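PDB 6FN6: fatty acid synthase 1, isoform A from Drosophila melanogaster, which probably builds long-chain saturated fatty acids from acetyl-CoA and malonyl-CoA with NADPH, this chain being its dehydratase, enoylreductase and ketoreductase region. Local coordinates for residues Y927-G932 / G1007-A1012; Y951-S956 / K978-T983; S984-A989 / K1040-F1045; F1056-S1061 / R1083-R1088. All blocks are in the same frame, centred on the assembly; numbering follows the deposited sequence.

Contact 1 of 4, residues Y927-G932 / G1007-A1012; sequences YILVGG and GIFNLA
Phe-1009 bonds through both its backbone N and O to residues on either side of Leu-929 in the parallel neighbouring strand: Phe-1009 N donates to Ile-928 O at 2.8 Å with an N-H...O angle of 168°, and Val-930 N donates to Phe-1009 O at 2.8 Å. A third bond, Ile-928 N to Gly-1007 O, lies at the N-terminal end of the pairing, while Leu-1011 N to Val-930 O is weak. On the face bearing Tyr-927, Leu-929 and Phe-1009, the tyrosine ring lies beside Gly-1007, which has no side chain. The Leu-929 and Phe-1009 side chains run side by side, leucine CG 4.1 Å from CD2 of the ring, and Tyr-927 CD1 reaches the edge of the same ring at CE2, 4.0 Å away. These strands lie side by side in the Rossmann-type sheet of the ketoreductase domain, and the type II turn from Leu-929 to Gly-932 leads into a glycine-rich sequence of the GxGxxG kind, which in such folds commonly faces the dinucleotide. On the opposite face Val-930 CG2 packs 3.8 Å from Asn-1010 ND2. Further out, helix 935-946 covers Leu-929 and Phe-1009, Leu-1042 of helix 1034-1049 backs Val-930 and Asn-1010, and His-922 N bonds to Tyr-927 OH.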
loop_
_atom_site.group_PDB
_atom_site.type_symbol
_atom_site.label_atom_id
_atom_site.label_comp_id
_atom_site.label_asym_id
_atom_site.label_seq_id
_atom_site.Cartn_x
_atom_site.Cartn_y
_atom_site.Cartn_z
ATOM N N TYR A 927 -18.282 -43.979 27.412
ATOM C CA TYR A 927 -18.194 -43.360 28.727
ATOM C C TYR A 927 -19.548 -42.817 29.148
ATOM O O TYR A 927 -20.103 -41.906 28.525
ATOM C CB TYR A 927 -17.125 -42.269 28.727
ATOM C CG TYR A 927 -15.758 -42.854 28.476
ATOM C CD1 TYR A 927 -15.000 -43.362 29.521
ATOM C CD2 TYR A 927 -15.244 -42.940 27.188
ATOM C CE1 TYR A 927 -13.757 -43.917 29.295
ATOM C CE2 TYR A 927 -14.006 -43.493 26.950
ATOM C CZ TYR A 927 -13.263 -43.984 28.003
ATOM O OH TYR A 927 -12.027 -44.540 27.754
ATOM N N ILE A 928 -20.077 -43.414 30.211
ATOM C CA ILE A 928 -21.398 -43.091 30.716
ATOM C C ILE A 928 -21.283 -42.005 31.768
ATOM O O ILE A 928 -20.519 -42.136 32.719
ATOM C CB ILE A 928 -22.085 -44.340 31.292
ATOM C CG1 ILE A 928 -22.159 -45.445 30.237
ATOM C CG2 ILE A 928 -23.484 -44.001 31.799
ATOM C CD1 ILE A 928 -22.470 -46.808 30.817
ATOM N N LEU A 929 -22.038 -40.929 31.584
ATOM C CA LEU A 929 -22.100 -39.862 32.572
ATOM C C LEU A 929 -23.520 -39.734 33.107
ATOM O O LEU A 929 -24.401 -39.204 32.428
ATOM C CB LEU A 929 -21.633 -38.533 31.973
ATOM C CG LEU A 929 -20.134 -38.425 31.670
ATOM C CD1 LEU A 929 -19.775 -39.105 30.360
ATOM C CD2 LEU A 929 -19.701 -36.973 31.650
ATOM N N VAL A 930 -23.739 -40.235 34.319
ATOM C CA VAL A 930 -25.047 -40.146 34.949
ATOM C C VAL A 930 -25.277 -38.705 35.365
ATOM O O VAL A 930 -24.486 -38.138 36.117
ATOM C CB VAL A 930 -25.166 -41.099 36.152
ATOM C CG1 VAL A 930 -26.572 -41.056 36.735
ATOM C CG2 VAL A 930 -24.809 -42.520 35.746
ATOM N N GLY A 931 -26.378 -38.126 34.895
ATOM C CA GLY A 931 -26.613 -36.702 35.046
ATOM C C GLY A 931 -25.659 -35.923 34.163
ATOM O O GLY A 931 -25.127 -34.882 34.550
ATOM N N GLY A 932 -25.453 -36.432 32.955
ATOM C CA GLY A 932 -24.432 -35.900 32.076
ATOM C C GLY A 932 -24.765 -34.593 31.382
ATOM O O GLY A 932 -23.870 -33.946 30.842
ATOM N N GLY A 1007 -15.463 -46.197 31.212
ATOM C CA GLY A 1007 -15.630 -45.406 32.416
ATOM C C GLY A 1007 -17.076 -45.067 32.727
ATOM O O GLY A 1007 -17.895 -44.888 31.825
ATOM N N ILE A 1008 -17.378 -44.981 34.021
ATOM C CA ILE A 1008 -18.696 -44.592 34.504
ATOM C C ILE A 1008 -18.522 -43.433 35.474
ATOM O O ILE A 1008 -17.783 -43.535 36.450
ATOM C CB ILE A 1008 -19.427 -45.786 35.163
ATOM C CG1 ILE A 1008 -19.759 -46.841 34.107
ATOM C CG2 ILE A 1008 -20.700 -45.327 35.892
ATOM C CD1 ILE A 1008 -20.333 -48.124 34.666
ATOM N N PHE A 1009 -19.190 -42.325 35.187
ATOM C CA PHE A 1009 -19.105 -41.136 36.025
ATOM C C PHE A 1009 -20.468 -40.808 36.622
ATOM O O PHE A 1009 -21.441 -40.601 35.900
ATOM C CB PHE A 1009 -18.569 -39.946 35.220
ATOM C CG PHE A 1009 -17.268 -40.225 34.526
ATOM C CD1 PHE A 1009 -16.062 -39.905 35.129
ATOM C CD2 PHE A 1009 -17.249 -40.808 33.272
ATOM C CE1 PHE A 1009 -14.862 -40.163 34.492
ATOM C CE2 PHE A 1009 -16.052 -41.070 32.632
ATOM C CZ PHE A 1009 -14.858 -40.747 33.243
ATOM N N ASN A 1010 -20.530 -40.790 37.950
ATOM C CA ASN A 1010 -21.768 -40.513 38.663
ATOM C C ASN A 1010 -21.757 -39.079 39.160
ATOM O O ASN A 1010 -20.812 -38.651 39.823
ATOM C CB ASN A 1010 -21.948 -41.481 39.831
ATOM C CG ASN A 1010 -22.027 -42.922 39.381
ATOM O OD1 ASN A 1010 -21.006 -43.597 39.242
ATOM N ND2 ASN A 1010 -23.244 -43.402 39.145
ATOM N N LEU A 1011 -22.813 -38.340 38.839
ATOM C CA LEU A 1011 -22.868 -36.921 39.154
ATOM C C LEU A 1011 -24.036 -36.578 40.072
ATOM O O LEU A 1011 -25.189 -36.536 39.645
ATOM C CB LEU A 1011 -22.954 -36.109 37.860
ATOM C CG LEU A 1011 -21.924 -36.515 36.799
ATOM C CD1 LEU A 1011 -22.069 -35.690 35.538
ATOM C CD2 LEU A 1011 -20.505 -36.400 37.335
ATOM N N ALA A 1012 -23.722 -36.346 41.342
ATOM C CA ALA A 1012 -24.689 -35.828 42.300
ATOM C C ALA A 1012 -24.552 -34.311 42.412
ATOM O O ALA A 1012 -25.258 -33.672 43.192
ATOM C CB ALA A 1012 -24.495 -36.479 43.660
#

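Contact 2 of 4, residues Y951-S956 / K978-T983; sequences YIVLTS and KVVIDT. With EDO (1,2-ethanediol), chain E.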
loop_
_atom_site.group_PDB
_atom_site.type_symbol
_atom_site.label_atom_id
_atom_site.label_comp_id
_atom_site.label_asym_id
_atom_site.label_seq_id
_atom_site.Cartn_x
_atom_site.Cartn_y
_atom_site.Cartn_z
ATOM N N TYR A 951 -17.047 -42.031 22.184
ATOM C CA TYR A 951 -18.371 -42.592 22.426
ATOM C C TYR A 951 -18.883 -42.114 23.780
ATOM O O TYR A 951 -18.320 -42.456 24.820
ATOM C CB TYR A 951 -18.339 -44.116 22.374
ATOM C CG TYR A 951 -17.966 -44.684 21.024
ATOM C CD1 TYR A 951 -16.646 -44.986 20.719
ATOM C CD2 TYR A 951 -18.934 -44.927 20.058
ATOM C CE1 TYR A 951 -16.299 -45.509 19.489
ATOM C CE2 TYR A 951 -18.596 -45.450 18.824
ATOM C CZ TYR A 951 -17.277 -45.739 18.545
ATOM O OH TYR A 951 -16.935 -46.260 17.320
ATOM N N ILE A 952 -19.942 -41.311 23.753
ATOM C CA ILE A 952 -20.461 -40.684 24.961
ATOM C C ILE A 952 -21.913 -41.081 25.184
ATOM O O ILE A 952 -22.733 -41.029 24.266
ATOM C CB ILE A 952 -20.324 -39.150 24.891
ATOM C CG1 ILE A 952 -18.851 -38.741 24.802
ATOM C CG2 ILE A 952 -21.014 -38.485 26.081
ATOM C CD1 ILE A 952 -18.027 -39.064 26.033
ATOM N N VAL A 953 -22.225 -41.471 26.417
ATOM C CA VAL A 953 -23.601 -41.743 26.812
ATOM C C VAL A 953 -23.977 -40.834 27.973
ATOM O O VAL A 953 -23.342 -40.859 29.026
ATOM C CB VAL A 953 -23.795 -43.219 27.188
ATOM C CG1 VAL A 953 -25.249 -43.495 27.536
ATOM C CG2 VAL A 953 -23.330 -44.125 26.056
ATOM N N LEU A 954 -25.017 -40.034 27.772
ATOM C CA LEU A 954 -25.500 -39.130 28.804
ATOM C C LEU A 954 -26.897 -39.546 29.253
ATOM O O LEU A 954 -27.807 -39.678 28.431
ATOM C CB LEU A 954 -25.526 -37.689 28.290
ATOM C CG LEU A 954 -24.245 -37.150 27.643
ATOM C CD1 LEU A 954 -24.501 -35.773 27.046
ATOM C CD2 LEU A 954 -23.104 -37.089 28.645
ATOM N N THR A 955 -27.070 -39.748 30.557
ATOM C CA THR A 955 -28.378 -40.097 31.092
ATOM C C THR A 955 -29.070 -38.831 31.576
ATOM O O THR A 955 -28.511 -38.076 32.367
ATOM C CB THR A 955 -28.294 -41.113 32.249
ATOM O OG1 THR A 955 -27.824 -40.465 33.437
ATOM C CG2 THR A 955 -27.371 -42.266 31.891
ATOM N N SER A 956 -30.280 -38.600 31.082
ATOM C CA SER A 956 -31.079 -37.454 31.500
ATOM C C SER A 956 -32.562 -37.775 31.404
ATOM O O SER A 956 -33.054 -38.183 30.352
ATOM C CB SER A 956 -30.757 -36.227 30.645
ATOM O OG SER A 956 -31.487 -35.092 31.079
ATOM N N LYS A 978 -19.850 -39.913 18.947
ATOM C CA LYS A 978 -21.153 -40.550 19.051
ATOM C C LYS A 978 -21.786 -40.212 20.397
ATOM O O LYS A 978 -21.304 -40.641 21.445
ATOM C CB LYS A 978 -21.023 -42.065 18.884
ATOM C CG LYS A 978 -22.318 -42.839 19.076
ATOM C CD LYS A 978 -23.316 -42.550 17.972
ATOM C CE LYS A 978 -24.616 -43.303 18.201
ATOM N NZ LYS A 978 -25.606 -43.062 17.116
ATOM N N VAL A 979 -22.864 -39.436 20.356
ATOM C CA VAL A 979 -23.542 -39.008 21.570
ATOM C C VAL A 979 -24.887 -39.708 21.680
ATOM O O VAL A 979 -25.700 -39.668 20.757
ATOM C CB VAL A 979 -23.726 -37.483 21.599
ATOM C CG1 VAL A 979 -24.284 -37.038 22.949
ATOM C CG2 VAL A 979 -22.407 -36.776 21.299
ATOM N N VAL A 980 -25.113 -40.351 22.820
ATOM C CA VAL A 980 -26.382 -41.006 23.091
ATOM C C VAL A 980 -26.985 -40.391 24.344
ATOM O O VAL A 980 -26.327 -40.311 25.382
ATOM C CB VAL A 980 -26.206 -42.531 23.245
ATOM C CG1 VAL A 980 -27.508 -43.190 23.665
ATOM C CG2 VAL A 980 -25.695 -43.144 21.956
ATOM N N ILE A 981 -28.233 -39.941 24.234
ATOM C CA ILE A 981 -28.989 -39.477 25.389
ATOM C C ILE A 981 -29.908 -40.601 25.842
ATOM O O ILE A 981 -30.865 -40.940 25.147
ATOM C CB ILE A 981 -29.804 -38.203 25.073
ATOM C CG1 ILE A 981 -28.932 -37.144 24.395
ATOM C CG2 ILE A 981 -30.435 -37.645 26.342
ATOM C CD1 ILE A 981 -27.792 -36.624 25.247
ATOM N N ASP A 982 -29.616 -41.183 27.002
ATOM C CA ASP A 982 -30.444 -42.260 27.537
ATOM C C ASP A 982 -31.414 -41.694 28.566
ATOM O O ASP A 982 -31.005 -41.206 29.619
ATOM C CB ASP A 982 -29.587 -43.357 28.165
ATOM C CG ASP A 982 -30.388 -44.602 28.496
ATOM O OD1 ASP A 982 -31.530 -44.467 28.985
ATOM O OD2 ASP A 982 -29.879 -45.719 28.266
ATOM N N THR A 983 -32.703 -41.762 28.255
ATOM C CA THR A 983 -33.722 -41.124 29.076
ATOM C C THR A 983 -34.422 -42.123 30.003
ATOM O O THR A 983 -35.454 -41.809 30.595
ATOM C CB THR A 983 -34.768 -40.409 28.191
ATOM O OG1 THR A 983 -35.663 -39.653 29.015
ATOM C CG2 THR A 983 -35.568 -41.414 27.362
HETATM C C1 EDO E . -30.425 -36.661 35.399
HETATM O O1 EDO E . -31.818 -36.572 35.093
HETATM C C2 EDO E . -30.121 -38.060 35.914
HETATM O O2 EDO E . -30.538 -39.027 34.943
#
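Leu-954 sets CG anti to its carbonyl carbon (chi1 -51°) and extends CD1 over the neighbouring strand, where Ile-981, bent at chi2 (-63°), swings its own CD1 back to meet that leucine CD1 at 3.8 Å. Val-979 CG1 joins the same leucine methyl at 4.3 Å. On the face that carries Tyr-951 and Lys-978, CD2 of the ring rests 3.7 Å from the lysine CB, while the amine leads away. Beneath the side chains the strands run parallel, 22° apart, with five backbone bonds alternating between them. Leu-954 N to Val-980 O, at 2.7 Å, is almost straight, whereas the last, Ser-956 N to Asp-982 O, stretches to 3.1 Å with its donor tilted from the carbonyl plane. Helix 963-974 links the strands as a beta-alpha-beta crossover of the ketoreductase domain, and its Ile-969 packs on Val-979 and Ile-981. Thr-955 OG1 accepts from Gly-931 N, and Asp-982 OD1 pairs with Ser-984 OG. A 1,2-ethanediol, probably from the crystallisation liquor, is weakly held through O2 at Thr-955 O and OG1 and also bonded to Arg-957 N. Chemically, apolar side chains thus overlie a backbone-bonded strand pair whose polar groups gather at its C-terminal end.

Contact 3 of 4, residues S984-A989 / K1040-F1045; sequences SDVTTA and KYLDQF
An Asx turn at Asp-985 and the N-cap of helix 989-1002 shape the loop that meets helix 1034-1049 in the ketoreductase domain. Across the contact, the Ala-989 methyl sits squarely above the Tyr-1041 ring: CB is 3.7 Å from the ring centroid and only 5° off the normal, a CH-pi contact. Thr-987 O approaches the same ring near its plane, 3.3 Å from CD2, so the first helical residue meets the face and a loop carbonyl the edge. Ala-989 also reaches Phe-1045, one turn further along the helix, with its O 3.4 Å from CE2 and its CB 3.9 Å from that same carbon. Val-986 completes the apolar patch, its CG2 lying 4.0 Å from Leu-1042 CD2 where the two side chains cross at about a right angle. No hydrogen bond spans the segments. Within the loop, Asp-985 OD1 takes two donors, Thr-987 OG1 at 2.6 Å on the syn side and Thr-987 N from above the carboxylate plane. Separately, Thr-988 OG1 caps Gly-991 N in the helix. The loop thus leaves strand 978-982, turns into helix 989-1002 and packs against helix 1034-1049, whose Leu-1042 and Phe-1045 also touch Leu-996 in the former helix.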
loop_
_atom_site.group_PDB
_atom_site.type_symbol
_atom_site.label_atom_id
_atom_site.label_comp_id
_atom_site.label_asym_id
_atom_site.label_seq_id
_atom_site.Cartn_x
_atom_site.Cartn_y
_atom_site.Cartn_z
ATOM N N SER A 984 -33.864 -43.325 30.122
ATOM C CA SER A 984 -34.470 -44.368 30.949
ATOM C C SER A 984 -34.159 -44.165 32.429
ATOM O O SER A 984 -33.169 -43.530 32.790
ATOM C CB SER A 984 -33.987 -45.754 30.513
ATOM O OG SER A 984 -32.643 -45.976 30.902
ATOM N N ASP A 985 -35.016 -44.721 33.279
ATOM C CA ASP A 985 -34.841 -44.640 34.724
ATOM C C ASP A 985 -33.710 -45.551 35.190
ATOM O O ASP A 985 -33.859 -46.770 35.228
ATOM C CB ASP A 985 -36.144 -45.005 35.435
ATOM C CG ASP A 985 -36.032 -44.911 36.940
ATOM O OD1 ASP A 985 -35.129 -44.197 37.424
ATOM O OD2 ASP A 985 -36.851 -45.539 37.641
ATOM N N VAL A 986 -32.578 -44.949 35.542
ATOM C CA VAL A 986 -31.383 -45.701 35.915
ATOM C C VAL A 986 -31.364 -46.032 37.411
ATOM O O VAL A 986 -30.500 -46.774 37.878
ATOM C CB VAL A 986 -30.109 -44.920 35.499
ATOM C CG1 VAL A 986 -30.009 -43.598 36.260
ATOM C CG2 VAL A 986 -28.854 -45.758 35.713
ATOM N N THR A 987 -32.323 -45.494 38.160
ATOM C CA THR A 987 -32.348 -45.678 39.609
ATOM C C THR A 987 -32.738 -47.103 39.995
ATOM O O THR A 987 -32.353 -47.591 41.057
ATOM C CB THR A 987 -33.323 -44.699 40.286
ATOM O OG1 THR A 987 -34.657 -44.962 39.840
ATOM C CG2 THR A 987 -32.953 -43.261 39.956
ATOM N N THR A 988 -33.513 -47.765 39.142
ATOM C CA THR A 988 -33.914 -49.146 39.393
ATOM C C THR A 988 -32.815 -50.111 38.960
ATOM O O THR A 988 -31.867 -49.719 38.287
ATOM C CB THR A 988 -35.219 -49.502 38.656
ATOM O OG1 THR A 988 -34.990 -49.500 37.242
ATOM C CG2 THR A 988 -36.316 -48.501 38.994
ATOM N N ALA A 989 -32.946 -51.374 39.350
ATOM C CA ALA A 989 -31.952 -52.383 39.006
ATOM C C ALA A 989 -32.025 -52.745 37.527
ATOM O O ALA A 989 -31.000 -52.901 36.864
ATOM C CB ALA A 989 -32.142 -53.624 39.863
ATOM N N LYS A 1040 -25.327 -47.726 43.401
ATOM C CA LYS A 1040 -25.303 -49.055 43.996
ATOM C C LYS A 1040 -25.537 -50.125 42.928
ATOM O O LYS A 1040 -24.815 -51.118 42.864
ATOM C CB LYS A 1040 -26.355 -49.156 45.102
ATOM C CG LYS A 1040 -26.440 -50.514 45.769
ATOM C CD LYS A 1040 -27.430 -50.489 46.922
ATOM C CE LYS A 1040 -27.513 -51.835 47.623
ATOM N NZ LYS A 1040 -28.363 -51.776 48.843
ATOM N N TYR A 1041 -26.545 -49.912 42.088
ATOM C CA TYR A 1041 -26.874 -50.870 41.039
ATOM C C TYR A 1041 -25.880 -50.804 39.880
ATOM O O TYR A 1041 -25.496 -51.837 39.329
ATOM C CB TYR A 1041 -28.294 -50.625 40.522
ATOM C CG TYR A 1041 -29.394 -51.046 41.477
ATOM C CD1 TYR A 1041 -29.274 -52.191 42.257
ATOM C CD2 TYR A 1041 -30.556 -50.296 41.594
ATOM C CE1 TYR A 1041 -30.279 -52.572 43.127
ATOM C CE2 TYR A 1041 -31.566 -50.670 42.461
ATOM C CZ TYR A 1041 -31.422 -51.807 43.224
ATOM O OH TYR A 1041 -32.429 -52.175 44.087
ATOM N N LEU A 1042 -25.474 -49.595 39.500
ATOM C CA LEU A 1042 -24.468 -49.428 38.454
ATOM C C LEU A 1042 -23.172 -50.128 38.851
ATOM O O LEU A 1042 -22.532 -50.788 38.032
ATOM C CB LEU A 1042 -24.206 -47.947 38.178
ATOM C CG LEU A 1042 -25.294 -47.216 37.389
ATOM C CD1 LEU A 1042 -25.067 -45.715 37.412
ATOM C CD2 LEU A 1042 -25.359 -47.725 35.965
ATOM N N ASP A 1043 -22.799 -49.991 40.120
ATOM C CA ASP A 1043 -21.628 -50.676 40.649
ATOM C C ASP A 1043 -21.793 -52.180 40.493
ATOM O O ASP A 1043 -20.912 -52.865 39.976
ATOM C CB ASP A 1043 -21.414 -50.322 42.122
ATOM C CG ASP A 1043 -20.474 -51.286 42.825
ATOM O OD1 ASP A 1043 -19.532 -51.788 42.174
ATOM O OD2 ASP A 1043 -20.679 -51.549 44.030
ATOM N N GLN A 1044 -22.939 -52.681 40.935
ATOM C CA GLN A 1044 -23.195 -54.114 40.988
ATOM C C GLN A 1044 -23.143 -54.772 39.607
ATOM O O GLN A 1044 -22.453 -55.772 39.418
ATOM C CB GLN A 1044 -24.564 -54.352 41.634
ATOM C CG GLN A 1044 -25.057 -55.786 41.616
ATOM C CD GLN A 1044 -26.410 -55.929 42.288
ATOM O OE1 GLN A 1044 -26.857 -55.034 43.007
ATOM N NE2 GLN A 1044 -27.077 -57.051 42.043
ATOM N N PHE A 1045 -23.850 -54.194 38.643
ATOM C CA PHE A 1045 -24.003 -54.815 37.329
ATOM C C PHE A 1045 -22.820 -54.561 36.397
ATOM O O PHE A 1045 -22.577 -55.344 35.480
ATOM C CB PHE A 1045 -25.291 -54.322 36.668
ATOM C CG PHE A 1045 -26.540 -54.776 37.366
ATOM C CD1 PHE A 1045 -26.909 -56.109 37.355
ATOM C CD2 PHE A 1045 -27.342 -53.870 38.037
ATOM C CE1 PHE A 1045 -28.056 -56.531 37.997
ATOM C CE2 PHE A 1045 -28.490 -54.285 38.681
ATOM C CZ PHE A 1045 -28.847 -55.619 38.662
#

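Contact 4 of 4, residues F1056-S1061 / R1083-R1088; sequences FICFSS and RICEQR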
loop_
_atom_site.group_PDB
_atom_site.type_symbol
_atom_site.label_atom_id
_atom_site.label_comp_id
_atom_site.label_asym_id
_atom_site.label_seq_id
_atom_site.Cartn_x
_atom_site.Cartn_y
_atom_site.Cartn_z
ATOM N N PHE A 1056 -14.528 -45.778 37.664
ATOM C CA PHE A 1056 -15.834 -45.704 38.298
ATOM C C PHE A 1056 -15.753 -44.577 39.312
ATOM O O PHE A 1056 -15.293 -44.775 40.438
ATOM C CB PHE A 1056 -16.211 -47.026 38.971
ATOM C CG PHE A 1056 -17.644 -47.090 39.431
ATOM C CD1 PHE A 1056 -18.029 -46.503 40.625
ATOM C CD2 PHE A 1056 -18.600 -47.755 38.681
ATOM C CE1 PHE A 1056 -19.345 -46.565 41.055
ATOM C CE2 PHE A 1056 -19.916 -47.821 39.109
ATOM C CZ PHE A 1056 -20.286 -47.224 40.299
ATOM N N ILE A 1057 -16.183 -43.390 38.901
ATOM C CA ILE A 1057 -15.962 -42.181 39.683
ATOM C C ILE A 1057 -17.289 -41.565 40.115
ATOM O O ILE A 1057 -18.241 -41.512 39.340
ATOM C CB ILE A 1057 -15.107 -41.169 38.888
ATOM C CG1 ILE A 1057 -13.771 -41.817 38.509
ATOM C CG2 ILE A 1057 -14.887 -39.892 39.697
ATOM C CD1 ILE A 1057 -12.889 -40.978 37.627
ATOM N N CYS A 1058 -17.332 -41.112 41.365
ATOM C CA CYS A 1058 -18.501 -40.446 41.927
ATOM C C CYS A 1058 -18.138 -39.033 42.382
ATOM O O CYS A 1058 -17.311 -38.865 43.278
ATOM C CB CYS A 1058 -19.061 -41.245 43.109
ATOM S SG CYS A 1058 -19.519 -42.961 42.741
ATOM N N PHE A 1059 -18.745 -38.022 41.764
ATOM C CA PHE A 1059 -18.498 -36.630 42.146
ATOM C C PHE A 1059 -19.562 -36.090 43.100
ATOM O O PHE A 1059 -20.724 -36.491 43.040
ATOM C CB PHE A 1059 -18.433 -35.736 40.904
ATOM C CG PHE A 1059 -17.284 -36.048 39.993
ATOM C CD1 PHE A 1059 -16.047 -35.458 40.197
ATOM C CD2 PHE A 1059 -17.436 -36.928 38.937
ATOM C CE1 PHE A 1059 -14.984 -35.741 39.365
ATOM C CE2 PHE A 1059 -16.375 -37.215 38.101
ATOM C CZ PHE A 1059 -15.147 -36.621 38.315
ATOM N N SER A 1060 -19.153 -35.172 43.971
ATOM C CA SER A 1060 -20.061 -34.552 44.932
ATOM C C SER A 1060 -19.343 -33.482 45.751
ATOM O O SER A 1060 -18.130 -33.313 45.640
ATOM C CB SER A 1060 -20.661 -35.605 45.865
ATOM O OG SER A 1060 -19.643 -36.363 46.494
ATOM N N SER A 1061 -20.109 -32.755 46.562
ATOM C CA SER A 1061 -19.556 -31.771 47.488
ATOM C C SER A 1061 -19.690 -32.262 48.931
ATOM O O SER A 1061 -20.476 -33.165 49.216
ATOM C CB SER A 1061 -20.256 -30.422 47.319
ATOM O OG SER A 1061 -19.688 -29.443 48.171
ATOM N N ARG A 1083 -18.265 -45.638 50.519
ATOM C CA ARG A 1083 -18.186 -47.058 50.833
ATOM C C ARG A 1083 -18.223 -47.894 49.553
ATOM O O ARG A 1083 -17.479 -48.863 49.413
ATOM C CB ARG A 1083 -19.335 -47.459 51.762
ATOM C CG ARG A 1083 -19.113 -48.756 52.519
ATOM C CD ARG A 1083 -18.054 -48.570 53.593
ATOM N NE ARG A 1083 -18.006 -49.690 54.534
ATOM C CZ ARG A 1083 -17.123 -50.684 54.489
ATOM N NH1 ARG A 1083 -16.192 -50.728 53.541
ATOM N NH2 ARG A 1083 -17.174 -51.644 55.401
ATOM N N ILE A 1084 -19.102 -47.521 48.629
ATOM C CA ILE A 1084 -19.216 -48.221 47.355
ATOM C C ILE A 1084 -17.860 -48.308 46.653
ATOM O O ILE A 1084 -17.474 -49.366 46.158
ATOM C CB ILE A 1084 -20.258 -47.543 46.451
ATOM C CG1 ILE A 1084 -21.656 -47.724 47.042
ATOM C CG2 ILE A 1084 -20.189 -48.111 45.027
ATOM C CD1 ILE A 1084 -22.755 -46.965 46.311
ATOM N N CYS A 1085 -17.142 -47.192 46.611
ATOM C CA CYS A 1085 -15.862 -47.143 45.919
ATOM C C CYS A 1085 -14.796 -47.908 46.691
ATOM O O CYS A 1085 -13.945 -48.565 46.093
ATOM C CB CYS A 1085 -15.438 -45.693 45.694
ATOM S SG CYS A 1085 -16.539 -44.818 44.548
ATOM N N GLU A 1086 -14.838 -47.815 48.016
ATOM C CA GLU A 1086 -13.913 -48.564 48.853
ATOM C C GLU A 1086 -14.129 -50.058 48.653
ATOM O O GLU A 1086 -13.183 -50.815 48.447
ATOM C CB GLU A 1086 -14.092 -48.208 50.329
ATOM C CG GLU A 1086 -13.059 -48.858 51.243
ATOM C CD GLU A 1086 -13.326 -48.609 52.717
ATOM O OE1 GLU A 1086 -14.500 -48.392 53.086
ATOM O OE2 GLU A 1086 -12.360 -48.636 53.509
ATOM N N GLN A 1087 -15.389 -50.471 48.708
ATOM C CA GLN A 1087 -15.742 -51.876 48.569
ATOM C C GLN A 1087 -15.320 -52.395 47.200
ATOM O O GLN A 1087 -14.801 -53.504 47.078
ATOM C CB GLN A 1087 -17.247 -52.070 48.774
ATOM C CG GLN A 1087 -17.697 -51.941 50.222
ATOM C CD GLN A 1087 -17.185 -53.063 51.103
ATOM O OE1 GLN A 1087 -16.064 -53.010 51.611
ATOM N NE2 GLN A 1087 -18.008 -54.087 51.292
ATOM N N ARG A 1088 -15.559 -51.589 46.170
ATOM C CA ARG A 1088 -15.180 -51.953 44.812
ATOM C C ARG A 1088 -13.686 -52.285 44.736
ATOM O O ARG A 1088 -13.297 -53.304 44.167
ATOM C CB ARG A 1088 -15.533 -50.827 43.839
ATOM C CG ARG A 1088 -17.002 -50.808 43.416
ATOM C CD ARG A 1088 -17.281 -49.678 42.421
ATOM N NE ARG A 1088 -16.499 -49.823 41.194
ATOM C CZ ARG A 1088 -16.888 -50.516 40.126
ATOM N NH1 ARG A 1088 -18.062 -51.132 40.109
ATOM N NH2 ARG A 1088 -16.096 -50.590 39.066
#
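Strand 1056-1060 and helix 1083-1088 run nearly antiparallel, at 161°, with their axes 9.6 Å apart, a spacing bridged mainly by side chains. The nearest alpha carbons, those of Phe-1056 and Cys-1085, are 7.8 Å apart. Phe-1056 points toward the helix, its CG set anti to the backbone N, and presents one ring face to Arg-1088. The arginine chain bends at chi3 (61°), which lays its guanidinium flat on that face: the planes differ by 14° and the centres are 4.0 Å apart. The stack is offset. Arg-1088 NE stands 3.4 Å from Phe-1056 CG, above the root of the ring, while CD of the same arginine adds a CH-pi contact over the face, 4.0 Å from the centroid. Deeper along the strand, the thiols of Cys-1058 and Cys-1085 touch, SG to SG 3.9 Å, far too long for a disulfide. Ile-1084 CG2 packs 4.3 Å from Phe-1056 CE1. The pair joins a central strand of the Rossmann-type ketoreductase sheet to helix 1072-1090, which follows it in the chain and leads on to the adjacent strand 1096-1099. Arg-1088 is buried, yet its nitrogens are engaged outside the pair: NH1 forms a salt bridge with Asp-1043 and a hydrogen bond with Ser-1046 OG, and NE bonds to Pro-1094 O. These bonds fix the rotation of the guanidinium and satisfy it while the ring of Phe-1056 covers one face; Asp-1043, shared with Arg-1047, probably offsets part of the buried charge.

All four contacts belong to the ketoreductase domain. Contacts 1 and 2 have centres 10 Å apart and meet through neighbouring strands 926-930 and 951-955; along the chain, contact 2 is nested inside the loop closed by contact 1. Contact 4 extends the same sheet from strand 1005-1011 to strand 1055-1060, its centre 12 Å from that of contact 1. Contact 3 follows contact 2 directly in sequence, and its segments alternate with those of contact 1. Its helix 1034-1049 touches contact 1 through Leu-1042 and contact 4 through the salt bridge of Asp-1043 with Arg-1088. Sheet pairing and helix packing thereby tie distant sequence into one Rossmann-type unit.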